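Chloroplastic group IIB intron splicing facilitator CRS2, chloroplastic (Zea mays, PDB 1RYN) is required for splicing group IIB introns in chloroplasts, acting in complexes with CAF1 or CAF2, and has no peptidyl-tRNA hydrolase activity despite its peptidyl-tRNA hydrolase fold. Local coordinates at residues I39-N44 with V60-P65. The protein carries 3 engineered substitutions. Sequence-based numbering, arbitrary orientation.
Engineered in segment 39-44: Asn44 (natural residue Ile).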
ATOM      1  N   ILE A  39     -15.223  -5.579  -3.080  1.00 33.09           N
ATOM      2  CA  ILE A  39     -15.383  -4.147  -3.387  1.00 24.24           C
ATOM      3  C   ILE A  39     -14.979  -3.791  -4.806  1.00 38.91           C
ATOM      4  O   ILE A  39     -13.820  -3.921  -5.182  1.00 43.32           O
ATOM      5  CB  ILE A  39     -14.568  -3.272  -2.425  1.00 24.17           C
ATOM      6  CG1 ILE A  39     -15.123  -3.363  -1.007  1.00 37.41           C
ATOM      7  CG2 ILE A  39     -14.582  -1.825  -2.887  1.00 25.38           C
ATOM      8  CD1 ILE A  39     -14.105  -3.024   0.079  1.00 54.22           C
ATOM      9  N   THR A  40     -15.916  -3.298  -5.616  1.00 41.87           N
ATOM     10  CA  THR A  40     -15.517  -2.910  -6.968  1.00 48.38           C
ATOM     11  C   THR A  40     -15.070  -1.454  -7.023  1.00 45.22           C
ATOM     12  O   THR A  40     -15.732  -0.579  -6.467  1.00 41.34           O
ATOM     13  CB  THR A  40     -16.508  -3.296  -8.085  1.00 78.00           C
ATOM     14  OG1 THR A  40     -17.090  -2.138  -8.645  1.00 79.06           O
ATOM     15  CG2 THR A  40     -17.597  -4.205  -7.523  1.00 85.39           C
ATOM     16  N   MET A  41     -13.924  -1.218  -7.687  1.00 41.99           N
ATOM     17  CA  MET A  41     -13.315   0.112  -7.839  1.00 39.98           C
ATOM     18  C   MET A  41     -13.630   0.696  -9.198  1.00 43.16           C
ATOM     19  O   MET A  41     -12.821   0.773 -10.099  1.00 52.82           O
ATOM     20  CB  MET A  41     -11.797   0.095  -7.518  1.00 40.48           C
ATOM     21  CG  MET A  41     -11.456  -0.889  -6.379  1.00 39.35           C
ATOM     22  SD  MET A  41      -9.685  -1.153  -6.052  1.00 46.62           S
ATOM     23  CE  MET A  41      -9.076   0.558  -5.913  1.00 44.89           C
ATOM     24  N   ASN A  42     -14.866   1.095  -9.349  1.00 43.44           N
ATOM     25  CA  ASN A  42     -15.284   1.647 -10.616  1.00 49.30           C
ATOM     26  C   ASN A  42     -15.132   3.147 -10.640  1.00 58.35           C
ATOM     27  O   ASN A  42     -14.734   3.743 -11.625  1.00 80.04           O
ATOM     28  CB  ASN A  42     -16.783   1.341 -10.846  1.00 54.99           C
ATOM     29  CG  ASN A  42     -17.127  -0.107 -11.110  1.00 96.58           C
ATOM     30  OD1 ASN A  42     -17.936  -0.730 -10.374  1.00 66.85           O
ATOM     31  ND2 ASN A  42     -16.611  -0.605 -12.233  1.00100.00           N
ATOM     32  N   THR A  43     -15.491   3.726  -9.515  1.00 42.65           N
ATOM     33  CA  THR A  43     -15.511   5.152  -9.256  1.00 41.41           C
ATOM     34  C   THR A  43     -14.256   5.931  -9.510  1.00 31.51           C
ATOM     35  O   THR A  43     -13.185   5.644  -9.017  1.00 42.38           O
ATOM     36  CB  THR A  43     -16.072   5.477  -7.864  1.00 43.75           C
ATOM     37  OG1 THR A  43     -17.304   4.806  -7.676  1.00 61.79           O
ATOM     38  CG2 THR A  43     -16.276   6.986  -7.681  1.00 39.73           C
ATOM     39  N   ASN A  44     -14.428   6.964 -10.289  1.00 30.73           N
ATOM     40  CA  ASN A  44     -13.312   7.828 -10.603  1.00 34.74           C
ATOM     41  C   ASN A  44     -13.504   9.237 -10.048  1.00 42.41           C
ATOM     42  O   ASN A  44     -14.360  10.026 -10.521  1.00 36.89           O
ATOM     43  CB  ASN A  44     -12.982   7.888 -12.096  1.00 39.09           C
ATOM     44  CG  ASN A  44     -12.162   9.136 -12.369  1.00 70.34           C
ATOM     45  OD1 ASN A  44     -10.981   9.196 -12.015  1.00 72.39           O
ATOM     46  ND2 ASN A  44     -12.800  10.170 -12.920  1.00100.00           N
ATOM     47  N   VAL A  60     -14.802   1.448   4.784  1.00 23.58           N
ATOM     48  CA  VAL A  60     -13.540   1.852   4.170  1.00 25.44           C
ATOM     49  C   VAL A  60     -13.712   2.217   2.724  1.00 27.36           C
ATOM     50  O   VAL A  60     -14.695   1.904   2.105  1.00 27.55           O
ATOM     51  CB  VAL A  60     -12.514   0.711   4.197  1.00 32.46           C
ATOM     52  CG1 VAL A  60     -12.308   0.168   5.587  1.00 27.05           C
ATOM     53  CG2 VAL A  60     -12.951  -0.441   3.301  1.00 33.97           C
ATOM     54  N   LEU A  61     -12.696   2.867   2.194  1.00 30.02           N
ATOM     55  CA  LEU A  61     -12.590   3.221   0.798  1.00 25.79           C
ATOM     56  C   LEU A  61     -11.214   2.679   0.372  1.00 30.18           C
ATOM     57  O   LEU A  61     -10.200   2.886   1.062  1.00 31.06           O
ATOM     58  CB  LEU A  61     -12.708   4.736   0.433  1.00 30.61           C
ATOM     59  CG  LEU A  61     -12.498   5.657   1.616  1.00 37.72           C
ATOM     60  CD1 LEU A  61     -12.241   7.069   1.135  0.80 37.54           C
ATOM     61  CD2 LEU A  61     -13.717   5.615   2.525  1.00 54.04           C
ATOM     62  N   VAL A  62     -11.198   1.938  -0.719  1.00 19.93           N
ATOM     63  CA  VAL A  62      -9.966   1.418  -1.210  1.00 22.70           C
ATOM     64  C   VAL A  62      -9.749   2.159  -2.499  1.00 30.85           C
ATOM     65  O   VAL A  62     -10.675   2.375  -3.279  1.00 28.08           O
ATOM     66  CB  VAL A  62      -9.917  -0.075  -1.268  1.00 37.77           C
ATOM     67  CG1 VAL A  62     -10.379  -0.610   0.089  1.00 40.42           C
ATOM     68  CG2 VAL A  62     -10.853  -0.548  -2.352  1.00 44.43           C
ATOM     69  N   VAL A  63      -8.515   2.565  -2.674  1.00 21.10           N
ATOM     70  CA  VAL A  63      -8.134   3.394  -3.755  1.00 20.99           C
ATOM     71  C   VAL A  63      -6.844   3.082  -4.455  1.00 20.01           C
ATOM     72  O   VAL A  63      -5.883   2.612  -3.866  1.00 24.76           O
ATOM     73  CB  VAL A  63      -7.712   4.645  -2.968  1.00 29.58           C
ATOM     74  CG1 VAL A  63      -7.462   5.844  -3.849  1.00 34.85           C
ATOM     75  CG2 VAL A  63      -8.716   4.934  -1.886  1.00 36.67           C
ATOM     76  N   LYS A  64      -6.814   3.437  -5.717  1.00 24.13           N
ATOM     77  CA  LYS A  64      -5.603   3.289  -6.506  1.00 26.56           C
ATOM     78  C   LYS A  64      -5.447   4.611  -7.231  1.00 30.78           C
ATOM     79  O   LYS A  64      -6.145   4.858  -8.203  1.00 26.02           O
ATOM     80  CB  LYS A  64      -5.693   2.162  -7.514  1.00 27.23           C
ATOM     81  CG  LYS A  64      -5.280   0.822  -6.929  1.00 35.20           C
ATOM     82  CD  LYS A  64      -5.991  -0.364  -7.577  1.00 65.47           C
ATOM     83  CE  LYS A  64      -6.065  -0.298  -9.099  1.00 59.33           C
ATOM     84  NZ  LYS A  64      -5.729  -1.574  -9.761  1.00 45.51           N
ATOM     85  N   PRO A  65      -4.601   5.492  -6.750  1.00 29.78           N
ATOM     86  CA  PRO A  65      -4.456   6.780  -7.448  1.00 34.72           C
ATOM     87  C   PRO A  65      -4.089   6.577  -8.937  1.00 40.34           C
ATOM     88  O   PRO A  65      -3.402   5.627  -9.329  1.00 41.23           O
ATOM     89  CB  PRO A  65      -3.427   7.607  -6.662  1.00 28.60           C
ATOM     90  CG  PRO A  65      -3.329   6.900  -5.310  1.00 34.49           C
ATOM     91  CD  PRO A  65      -3.739   5.445  -5.545  1.00 30.39           C
TER
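Met41 lies over Val62 and Lys64 where the loop after helix 25-37 passes one face of the mixed beta sheet of the peptidyl-tRNA hydrolase fold. From this loop Ile39 and Met41 alone reach strand 58-65, without a hydrogen bond to it, before the chain becomes the edge strand 43-45; strand 48-55 lies between the two in the sheet.

Met41 can be traced outward from CB. The chain runs extended through CG, which is 4.1 Å from Val62 CG2. SD comes next, 3.9 Å from that same methyl and 4.1 Å from Lys64 CD. The bend at chi3 (51°) then turns CE down onto the strand, where it sits 3.6 Å from Val62 O and 3.6 Å from Lys64 CD. The Met41 side chain crosses those of Val62 and Lys64 at about a right angle. Lys64 sends NZ onward to a salt bridge with Asp31 of the helix, and Lys64 makes a cation-pi contact with Phe27. With an alanine here in place of Met41 the thioether is gone, which is likely to open a gap over Val62 CG2 and uncover the Lys64 methylenes on this side.

Val62 also packs on Val30 and Ala34 of helix 25-37. Toward the Val60 end of the strand, Ile39 of the loop takes over: its CG2, anti to the backbone N, meets Val62 CG2 tip to tip at 4.0 Å, while CD1 reaches Val60 CG2 at 4.3 Å.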